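Local coordinates for Thg1-like uncharacterized protein (Bacillus thuringiensis, PDB 4KGM) that binds ATP and magnesium in a polymerase palm-like catalytic domain and, as a Thg1-like protein, probably adds nucleotides to the 5' end of tRNA, at residues E21-F34 against D75-L87. Sequence-based numbering, arbitrary orientation.
Sequences ERMPVIVRIDGAHF and DEISILITNYDKL. With MG (magnesium ion), chain G; MG (magnesium ion), chain H; ATP (adenosine-5'-triphosphate), chain E.
The two-metal site of a polymerase-like palm is built here where strand 25-31 runs toward the metals and the antiparallel strand 76-81 leads away from them, which brings D30 and D75 together. Each carboxylate bridges both magnesium ions: D30 OD1 and D75 OD2 each bind the first at 2.1 Å, while D30 OD2 and D75 OD1 bind the second. The two carboxylate planes stand 81° apart, both held by the same two ions. G31 O completes the protein's share of the first ion, whose other ligands are one oxygen from each ATP phosphate; the alpha-phosphate oxygen O2A also reaches the second ion, bridging the pair. Just beyond, the backbone N of F34 donates to ATP O1B at 2.9 Å. With CG between its own backbone N and carbonyl carbon (chi1 67°), D75 turns its carboxylate to the magnesium ions. D75 CB lies 3.6 Å from F34 CD2.

Behind the metals, paired backbone bonds link V25 with I81, V27 with I79 and I29 with I77, and G31 N continues the ladder to D75 O. V27 and I29 share a sheet face with I77, I79 and I81, and both touch helix 97-119; V27 CG2 meets I81 CD1 at 3.7 Å. On the other face, I26 CD1 touches L80 CD1 beneath helix 140-160, and the aliphatic part of R28 passes S78 OG, whose hydroxyl is hydrogen-bonded to Y143. E76 OE1 forms a salt bridge with R147.

At the far end, P24 CD rests 3.6 Å from CE1 of the Y84 ring. The R22 guanidinium, salt-bridged to D138 of a second subunit, has Y84 CB centred over one face, and in its plane NH1 donates to K86 O at 3.3 Å.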
ATOM      1  N   GLU A  21     -11.920   1.137   7.479  1.00 19.27           N
ATOM      2  CA  GLU A  21     -13.126   1.889   7.808  1.00 20.50           C
ATOM      3  C   GLU A  21     -13.318   2.061   9.311  1.00 23.60           C
ATOM      4  O   GLU A  21     -12.510   1.587  10.112  1.00 22.86           O
ATOM      5  CB  GLU A  21     -14.356   1.202   7.207  1.00 23.53           C
ATOM      6  CG  GLU A  21     -14.301   1.027   5.695  1.00 26.72           C
ATOM      7  CD  GLU A  21     -15.489   0.252   5.150  1.00 29.81           C
ATOM      8  OE1 GLU A  21     -16.420  -0.039   5.929  1.00 34.71           O
ATOM      9  OE2 GLU A  21     -15.490  -0.075   3.944  1.00 33.88           O
ATOM     10  N   ARG A  22     -14.400   2.745   9.675  1.00 22.87           N
ATOM     11  CA  ARG A  22     -14.774   2.984  11.068  1.00 24.55           C
ATOM     12  C   ARG A  22     -13.666   3.596  11.922  1.00 25.12           C
ATOM     13  O   ARG A  22     -13.482   3.217  13.078  1.00 24.76           O
ATOM     14  CB  ARG A  22     -15.314   1.706  11.721  1.00 29.71           C
ATOM     15  CG  ARG A  22     -16.653   1.252  11.161  1.00 26.26           C
ATOM     16  CD  ARG A  22     -17.295   0.195  12.044  1.00 32.21           C
ATOM     17  NE  ARG A  22     -17.569   0.701  13.387  1.00 37.49           N
ATOM     18  CZ  ARG A  22     -18.654   1.394  13.715  1.00 37.11           C
ATOM     19  NH1 ARG A  22     -19.570   1.668  12.796  1.00 36.91           N
ATOM     20  NH2 ARG A  22     -18.824   1.817  14.961  1.00 41.21           N
ATOM     21  N   MET A  23     -12.937   4.546  11.345  1.00 20.79           N
ATOM     22  CA  MET A  23     -11.939   5.306  12.088  1.00 24.72           C
ATOM     23  C   MET A  23     -11.706   6.671  11.437  1.00 26.08           C
ATOM     24  O   MET A  23     -11.904   6.821  10.230  1.00 25.09           O
ATOM     25  CB  MET A  23     -10.633   4.510  12.235  1.00 28.22           C
ATOM     26  CG  MET A  23      -9.929   4.171  10.940  1.00 24.93           C
ATOM     27  SD  MET A  23      -8.401   3.257  11.259  1.00 25.51           S
ATOM     28  CE  MET A  23      -9.048   1.806  12.087  1.00 19.92           C
ATOM     29  N   PRO A  24     -11.311   7.676  12.239  1.00 28.74           N
ATOM     30  CA  PRO A  24     -11.118   9.050  11.760  1.00 22.53           C
ATOM     31  C   PRO A  24     -10.223   9.148  10.528  1.00 21.14           C
ATOM     32  O   PRO A  24      -9.153   8.539  10.487  1.00 23.02           O
ATOM     33  CB  PRO A  24     -10.436   9.736  12.945  1.00 24.01           C
ATOM     34  CG  PRO A  24     -10.940   9.003  14.131  1.00 28.75           C
ATOM     35  CD  PRO A  24     -11.091   7.571  13.694  1.00 28.49           C
ATOM     36  N   VAL A  25     -10.673   9.909   9.535  1.00 20.64           N
ATOM     37  CA  VAL A  25      -9.885  10.168   8.333  1.00 20.32           C
ATOM     38  C   VAL A  25      -9.523  11.649   8.239  1.00 22.69           C
ATOM     39  O   VAL A  25     -10.374  12.519   8.430  1.00 22.82           O
ATOM     40  CB  VAL A  25     -10.645   9.744   7.056  1.00 22.14           C
ATOM     41  CG1 VAL A  25      -9.968  10.302   5.814  1.00 18.50           C
ATOM     42  CG2 VAL A  25     -10.748   8.228   6.978  1.00 23.70           C
ATOM     43  N   ILE A  26      -8.256  11.928   7.956  1.00 20.59           N
ATOM     44  CA  ILE A  26      -7.794  13.296   7.768  1.00 20.38           C
ATOM     45  C   ILE A  26      -7.325  13.518   6.334  1.00 25.12           C
ATOM     46  O   ILE A  26      -6.519  12.747   5.809  1.00 22.17           O
ATOM     47  CB  ILE A  26      -6.641  13.639   8.730  1.00 22.93           C
ATOM     48  CG1 ILE A  26      -7.132  13.628  10.178  1.00 18.62           C
ATOM     49  CG2 ILE A  26      -6.045  14.995   8.387  1.00 24.54           C
ATOM     50  CD1 ILE A  26      -8.127  14.719  10.486  1.00 26.32           C
ATOM     51  N   VAL A  27      -7.837  14.573   5.706  1.00 27.24           N
ATOM     52  CA  VAL A  27      -7.399  14.964   4.372  1.00 21.32           C
ATOM     53  C   VAL A  27      -6.763  16.349   4.411  1.00 25.33           C
ATOM     54  O   VAL A  27      -7.386  17.309   4.865  1.00 24.66           O
ATOM     55  CB  VAL A  27      -8.574  15.000   3.381  1.00 24.73           C
ATOM     56  CG1 VAL A  27      -8.094  15.458   2.010  1.00 27.78           C
ATOM     57  CG2 VAL A  27      -9.237  13.634   3.291  1.00 28.16           C
ATOM     58  N   ARG A  28      -5.522  16.454   3.944  1.00 22.08           N
ATOM     59  CA  ARG A  28      -4.872  17.757   3.849  1.00 26.72           C
ATOM     60  C   ARG A  28      -4.632  18.176   2.399  1.00 28.73           C
ATOM     61  O   ARG A  28      -4.132  17.400   1.584  1.00 21.76           O
ATOM     62  CB  ARG A  28      -3.566  17.813   4.655  1.00 26.31           C
ATOM     63  CG  ARG A  28      -2.981  19.228   4.741  1.00 29.59           C
ATOM     64  CD  ARG A  28      -1.910  19.375   5.818  1.00 32.84           C
ATOM     65  NE  ARG A  28      -0.671  18.678   5.483  1.00 33.09           N
ATOM     66  CZ  ARG A  28      -0.217  17.609   6.130  1.00 33.41           C
ATOM     67  NH1 ARG A  28      -0.895  17.116   7.157  1.00 33.25           N
ATOM     68  NH2 ARG A  28       0.920  17.037   5.755  1.00 31.44           N
ATOM     69  N   ILE A  29      -5.011  19.405   2.087  1.00 31.36           N
ATOM     70  CA  ILE A  29      -4.817  19.967   0.763  1.00 30.02           C
ATOM     71  C   ILE A  29      -3.876  21.158   0.876  1.00 27.10           C
ATOM     72  O   ILE A  29      -4.101  22.043   1.676  1.00 27.20           O
ATOM     73  CB  ILE A  29      -6.169  20.395   0.159  1.00 30.39           C
ATOM     74  CG1 ILE A  29      -7.007  19.172  -0.170  1.00 28.53           C
ATOM     75  CG2 ILE A  29      -5.978  21.225  -1.091  1.00 25.74           C
ATOM     76  CD1 ILE A  29      -8.489  19.412  -0.063  1.00 30.24           C
ATOM     77  N   ASP A  30      -2.819  21.167   0.081  1.00 27.80           N
ATOM     78  CA  ASP A  30      -1.829  22.240   0.143  1.00 32.74           C
ATOM     79  C   ASP A  30      -1.559  22.848  -1.232  1.00 32.91           C
ATOM     80  O   ASP A  30      -1.305  22.130  -2.199  1.00 31.35           O
ATOM     81  CB  ASP A  30      -0.523  21.728   0.757  1.00 34.76           C
ATOM     82  CG  ASP A  30       0.446  22.850   1.091  1.00 42.31           C
ATOM     83  OD1 ASP A  30       1.199  23.279   0.191  1.00 46.00           O
ATOM     84  OD2 ASP A  30       0.458  23.301   2.257  1.00 42.27           O
ATOM     85  N   GLY A  31      -1.614  24.176  -1.308  1.00 32.33           N
ATOM     86  CA  GLY A  31      -1.402  24.888  -2.556  1.00 27.03           C
ATOM     87  C   GLY A  31      -0.028  24.655  -3.155  1.00 30.21           C
ATOM     88  O   GLY A  31       0.978  24.667  -2.448  1.00 37.54           O
ATOM     89  N   ALA A  32       0.013  24.444  -4.466  1.00 31.86           N
ATOM     90  CA  ALA A  32       1.271  24.197  -5.162  1.00 34.48           C
ATOM     91  C   ALA A  32       1.959  25.502  -5.553  1.00 41.85           C
ATOM     92  O   ALA A  32       1.362  26.355  -6.213  1.00 37.73           O
ATOM     93  CB  ALA A  32       1.036  23.330  -6.392  1.00 28.75           C
ATOM     94  N   HIS A  33       3.217  25.645  -5.138  1.00 50.20           N
ATOM     95  CA  HIS A  33       4.025  26.823  -5.447  1.00 47.96           C
ATOM     96  C   HIS A  33       3.321  28.125  -5.077  1.00 48.78           C
ATOM     97  O   HIS A  33       3.254  29.050  -5.885  1.00 48.81           O
ATOM     98  CB  HIS A  33       4.405  26.849  -6.930  1.00 45.25           C
ATOM     99  CG  HIS A  33       5.119  25.618  -7.393  1.00 55.47           C
ATOM    100  ND1 HIS A  33       6.319  25.207  -6.856  1.00 58.65           N
ATOM    101  CD2 HIS A  33       4.804  24.711  -8.348  1.00 59.45           C
ATOM    102  CE1 HIS A  33       6.712  24.098  -7.457  1.00 65.14           C
ATOM    103  NE2 HIS A  33       5.810  23.776  -8.367  1.00 69.78           N
ATOM    104  N   PHE A  34       2.797  28.195  -3.857  1.00 41.48           N
ATOM    105  CA  PHE A  34       2.064  29.382  -3.429  1.00 44.57           C
ATOM    106  C   PHE A  34       2.980  30.513  -2.967  1.00 51.80           C
ATOM    107  O   PHE A  34       2.527  31.503  -2.398  1.00 51.86           O
ATOM    108  CB  PHE A  34       1.010  29.033  -2.376  1.00 43.47           C
ATOM    109  CG  PHE A  34      -0.375  28.893  -2.943  1.00 39.91           C
ATOM    110  CD1 PHE A  34      -0.594  28.139  -4.085  1.00 33.23           C
ATOM    111  CD2 PHE A  34      -1.455  29.519  -2.343  1.00 42.81           C
ATOM    112  CE1 PHE A  34      -1.862  28.012  -4.617  1.00 32.52           C
ATOM    113  CE2 PHE A  34      -2.727  29.392  -2.869  1.00 38.22           C
ATOM    114  CZ  PHE A  34      -2.930  28.637  -4.009  1.00 31.89           C
ATOM    115  N   ASP A  75      -1.691  28.240   3.119  1.00 33.24           N
ATOM    116  CA  ASP A  75      -2.189  27.684   1.865  1.00 42.13           C
ATOM    117  C   ASP A  75      -2.594  26.219   2.014  1.00 39.60           C
ATOM    118  O   ASP A  75      -2.675  25.488   1.027  1.00 40.55           O
ATOM    119  CB  ASP A  75      -1.134  27.815   0.767  1.00 36.13           C
ATOM    120  CG  ASP A  75       0.084  26.951   1.023  1.00 41.04           C
ATOM    121  OD1 ASP A  75       0.404  26.710   2.207  1.00 38.94           O
ATOM    122  OD2 ASP A  75       0.719  26.510   0.041  1.00 41.80           O
ATOM    123  N   GLU A  76      -2.847  25.791   3.247  1.00 32.85           N
ATOM    124  CA  GLU A  76      -3.210  24.403   3.494  1.00 31.35           C
ATOM    125  C   GLU A  76      -4.618  24.266   4.066  1.00 36.17           C
ATOM    126  O   GLU A  76      -5.113  25.160   4.754  1.00 34.41           O
ATOM    127  CB  GLU A  76      -2.196  23.723   4.414  1.00 31.00           C
ATOM    128  CG  GLU A  76      -2.406  24.012   5.888  1.00 32.98           C
ATOM    129  CD  GLU A  76      -1.523  23.165   6.775  1.00 37.06           C
ATOM    130  OE1 GLU A  76      -0.418  22.787   6.331  1.00 35.82           O
ATOM    131  OE2 GLU A  76      -1.939  22.869   7.914  1.00 35.09           O
ATOM    132  N   ILE A  77      -5.258  23.140   3.763  1.00 30.98           N
ATOM    133  CA  ILE A  77      -6.605  22.859   4.241  1.00 33.62           C
ATOM    134  C   ILE A  77      -6.701  21.429   4.771  1.00 35.97           C
ATOM    135  O   ILE A  77      -6.565  20.470   4.012  1.00 33.95           O
ATOM    136  CB  ILE A  77      -7.651  23.042   3.123  1.00 33.47           C
ATOM    137  CG1 ILE A  77      -7.698  24.499   2.660  1.00 35.34           C
ATOM    138  CG2 ILE A  77      -9.022  22.599   3.596  1.00 24.04           C
ATOM    139  CD1 ILE A  77      -8.737  24.761   1.593  1.00 27.14           C
ATOM    140  N   SER A  78      -6.925  21.294   6.074  1.00 30.19           N
ATOM    141  CA  SER A  78      -7.099  19.982   6.686  1.00 26.61           C
ATOM    142  C   SER A  78      -8.576  19.698   6.923  1.00 30.65           C
ATOM    143  O   SER A  78      -9.311  20.556   7.410  1.00 30.42           O
ATOM    144  CB  SER A  78      -6.328  19.883   8.003  1.00 24.95           C
ATOM    145  OG  SER A  78      -4.930  19.850   7.778  1.00 31.61           O
ATOM    146  N   ILE A  79      -9.005  18.488   6.576  1.00 25.56           N
ATOM    147  CA  ILE A  79     -10.402  18.100   6.728  1.00 27.84           C
ATOM    148  C   ILE A  79     -10.538  16.829   7.561  1.00 31.16           C
ATOM    149  O   ILE A  79      -9.915  15.809   7.257  1.00 28.02           O
ATOM    150  CB  ILE A  79     -11.066  17.873   5.360  1.00 26.64           C
ATOM    151  CG1 ILE A  79     -10.836  19.084   4.452  1.00 27.05           C
ATOM    152  CG2 ILE A  79     -12.552  17.582   5.529  1.00 24.67           C
ATOM    153  CD1 ILE A  79     -11.169  18.834   3.000  1.00 29.07           C
ATOM    154  N   LEU A  80     -11.347  16.897   8.616  1.00 27.07           N
ATOM    155  CA  LEU A  80     -11.626  15.729   9.445  1.00 25.71           C
ATOM    156  C   LEU A  80     -12.869  15.003   8.953  1.00 25.55           C
ATOM    157  O   LEU A  80     -13.965  15.567   8.936  1.00 24.81           O
ATOM    158  CB  LEU A  80     -11.811  16.127  10.911  1.00 25.97           C
ATOM    159  CG  LEU A  80     -12.431  15.050  11.810  1.00 24.33           C
ATOM    160  CD1 LEU A  80     -11.534  13.824  11.904  1.00 26.71           C
ATOM    161  CD2 LEU A  80     -12.739  15.597  13.192  1.00 22.83           C
ATOM    162  N   ILE A  81     -12.692  13.747   8.557  1.00 23.32           N
ATOM    163  CA  ILE A  81     -13.803  12.928   8.090  1.00 24.65           C
ATOM    164  C   ILE A  81     -14.018  11.737   9.017  1.00 23.79           C
ATOM    165  O   ILE A  81     -13.073  11.021   9.349  1.00 25.76           O
ATOM    166  CB  ILE A  81     -13.555  12.403   6.663  1.00 21.33           C
ATOM    167  CG1 ILE A  81     -13.076  13.534   5.751  1.00 20.20           C
ATOM    168  CG2 ILE A  81     -14.813  11.763   6.106  1.00 22.43           C
ATOM    169  CD1 ILE A  81     -12.709  13.073   4.360  1.00 19.44           C
ATOM    170  N   THR A  82     -15.260  11.538   9.443  1.00 19.72           N
ATOM    171  CA  THR A  82     -15.612  10.372  10.245  1.00 33.16           C
ATOM    172  C   THR A  82     -16.646   9.537   9.505  1.00 26.79           C
ATOM    173  O   THR A  82     -17.514  10.078   8.821  1.00 25.00           O
ATOM    174  CB  THR A  82     -16.171  10.764  11.628  1.00 31.52           C
ATOM    175  OG1 THR A  82     -17.412  11.463  11.467  1.00 30.31           O
ATOM    176  CG2 THR A  82     -15.181  11.641  12.378  1.00 22.68           C
ATOM    177  N   ASN A  83     -16.552   8.218   9.642  1.00 29.56           N
ATOM    178  CA  ASN A  83     -17.453   7.310   8.943  1.00 27.26           C
ATOM    179  C   ASN A  83     -18.057   6.257   9.865  1.00 31.80           C
ATOM    180  O   ASN A  83     -18.382   5.154   9.428  1.00 31.81           O
ATOM    181  CB  ASN A  83     -16.721   6.627   7.787  1.00 20.78           C
ATOM    182  CG  ASN A  83     -15.452   5.931   8.238  1.00 26.62           C
ATOM    183  OD1 ASN A  83     -15.154   5.869   9.433  1.00 23.26           O
ATOM    184  ND2 ASN A  83     -14.693   5.402   7.282  1.00 24.87           N
ATOM    185  N   TYR A  84     -18.203   6.601  11.140  1.00 33.37           N
ATOM    186  CA  TYR A  84     -18.715   5.659  12.128  1.00 32.86           C
ATOM    187  C   TYR A  84     -19.804   6.275  13.000  1.00 41.37           C
ATOM    188  O   TYR A  84     -19.985   5.877  14.151  1.00 41.50           O
ATOM    189  CB  TYR A  84     -17.574   5.132  13.000  1.00 32.59           C
ATOM    190  CG  TYR A  84     -16.663   6.213  13.540  1.00 36.41           C
ATOM    191  CD1 TYR A  84     -15.518   6.592  12.848  1.00 30.27           C
ATOM    192  CD2 TYR A  84     -16.944   6.852  14.741  1.00 31.39           C
ATOM    193  CE1 TYR A  84     -14.681   7.579  13.336  1.00 29.84           C
ATOM    194  CE2 TYR A  84     -16.110   7.840  15.236  1.00 37.03           C
ATOM    195  CZ  TYR A  84     -14.981   8.199  14.529  1.00 32.84           C
ATOM    196  OH  TYR A  84     -14.148   9.180  15.017  1.00 34.25           O
ATOM    197  N   ASP A  85     -20.523   7.245  12.443  1.00 48.47           N
ATOM    198  CA  ASP A  85     -21.615   7.909  13.146  1.00 45.41           C
ATOM    199  C   ASP A  85     -22.677   6.894  13.557  1.00 49.60           C
ATOM    200  O   ASP A  85     -23.103   6.855  14.712  1.00 48.38           O
ATOM    201  CB  ASP A  85     -22.243   8.987  12.258  1.00 45.05           C
ATOM    202  CG  ASP A  85     -21.226  10.001  11.759  1.00 45.85           C
ATOM    203  OD1 ASP A  85     -21.619  11.162  11.522  1.00 45.92           O
ATOM    204  OD2 ASP A  85     -20.041   9.637  11.601  1.00 37.23           O
ATOM    205  N   LYS A  86     -23.095   6.076  12.597  1.00 48.01           N
ATOM    206  CA  LYS A  86     -24.028   4.988  12.856  1.00 50.41           C
ATOM    207  C   LYS A  86     -23.355   3.655  12.559  1.00 51.49           C
ATOM    208  O   LYS A  86     -22.160   3.606  12.264  1.00 49.06           O
ATOM    209  CB  LYS A  86     -25.280   5.133  11.989  1.00 47.36           C
ATOM    210  CG  LYS A  86     -26.054   6.417  12.216  1.00 49.09           C
ATOM    211  CD  LYS A  86     -27.255   6.493  11.289  1.00 58.67           C
ATOM    212  CE  LYS A  86     -28.047   7.771  11.507  1.00 60.49           C
ATOM    213  NZ  LYS A  86     -29.203   7.868  10.571  1.00 62.30           N
ATOM    214  N   LEU A  87     -24.123   2.574  12.639  1.00 51.12           N
ATOM    215  CA  LEU A  87     -23.614   1.255  12.289  1.00 47.41           C
ATOM    216  C   LEU A  87     -23.688   1.052  10.781  1.00 44.93           C
ATOM    217  O   LEU A  87     -22.996   0.201  10.222  1.00 43.64           O
ATOM    218  CB  LEU A  87     -24.405   0.160  13.010  1.00 48.49           C
ATOM    219  CG  LEU A  87     -23.809  -0.405  14.303  1.00 51.85           C
ATOM    220  CD1 LEU A  87     -23.494   0.702  15.297  1.00 51.82           C
ATOM    221  CD2 LEU A  87     -24.750  -1.432  14.920  1.00 44.52           C
TER
HETATM  222 MG    MG G 303       2.085  25.023  -0.639  1.00 40.60          MG
HETATM  223 MG    MG H 304       1.985  25.025   2.627  1.00 38.23          MG
HETATM  224  PG  ATP E 301       4.981  23.858  -2.359  0.50 60.38           P
HETATM  225  O1G ATP E 301       6.010  23.372  -1.366  0.50 49.52           O
HETATM  226  O2G ATP E 301       5.132  23.291  -3.751  0.50 41.70           O
HETATM  227  O3G ATP E 301       3.566  23.821  -1.834  0.50 40.82           O
HETATM  228  PB  ATP E 301       4.775  26.556  -1.538  0.50 41.75           P
HETATM  229  O1B ATP E 301       3.266  26.492  -1.507  0.50 45.20           O
HETATM  230  O2B ATP E 301       5.443  27.859  -1.905  0.50 43.59           O
HETATM  231  O3B ATP E 301       5.336  25.423  -2.537  0.50 48.64           O
HETATM  232  PA  ATP E 301       4.602  26.554   1.238  0.50 48.10           P
HETATM  233  O1A ATP E 301       5.520  26.335   2.415  0.50 52.77           O
HETATM  234  O2A ATP E 301       3.222  25.941   1.220  0.50 43.15           O
HETATM  235  O3A ATP E 301       5.362  26.108  -0.107  0.50 46.12           O
HETATM  236  O5' ATP E 301       4.447  28.136   0.976  0.50 41.42           O
HETATM  237  C5' ATP E 301       3.250  28.826   1.326  0.50 41.52           C
HETATM  238  C4' ATP E 301       3.337  30.260   0.817  0.50 44.46           C
HETATM  239  O4' ATP E 301       2.039  30.849   0.718  0.50 42.87           O
HETATM  240  C3' ATP E 301       4.160  31.139   1.746  0.50 47.13           C
HETATM  241  O3' ATP E 301       5.388  31.503   1.110  0.50 48.39           O
HETATM  242  C2' ATP E 301       3.317  32.376   1.994  0.50 46.08           C
HETATM  243  O2' ATP E 301       4.057  33.555   1.661  0.50 45.18           O
HETATM  244  C1' ATP E 301       2.110  32.229   1.081  0.50 43.41           C
HETATM  245  N9  ATP E 301       0.866  32.662   1.770  0.50 40.23           N
HETATM  246  C8  ATP E 301       0.091  31.899   2.563  0.50 38.38           C
HETATM  247  N7  ATP E 301      -0.973  32.602   3.031  0.50 35.39           N
HETATM  248  C5  ATP E 301      -0.888  33.847   2.528  0.50 37.20           C
HETATM  249  C6  ATP E 301      -1.684  35.094   2.619  0.50 40.45           C
HETATM  250  N6  ATP E 301      -2.816  35.151   3.362  0.50 37.48           N
HETATM  251  N1  ATP E 301      -1.243  36.172   1.934  0.50 42.65           N
HETATM  252  C2  ATP E 301      -0.121  36.128   1.192  0.50 40.36           C
HETATM  253  N3  ATP E 301       0.649  35.034   1.064  0.50 37.04           N
HETATM  254  C4  ATP E 301       0.325  33.881   1.697  0.50 41.07           C
HETATM  255  O   HOH W   1     -21.727   3.573  15.294  1.00 43.73           O
HETATM  256  O   HOH W   2     -11.894   5.053   7.967  1.00 21.42           O
HETATM  257  O   HOH W   3     -13.738   8.448   8.288  1.00 22.74           O
HETATM  258  O   HOH W   4       2.856  23.625   3.700  1.00 39.12           O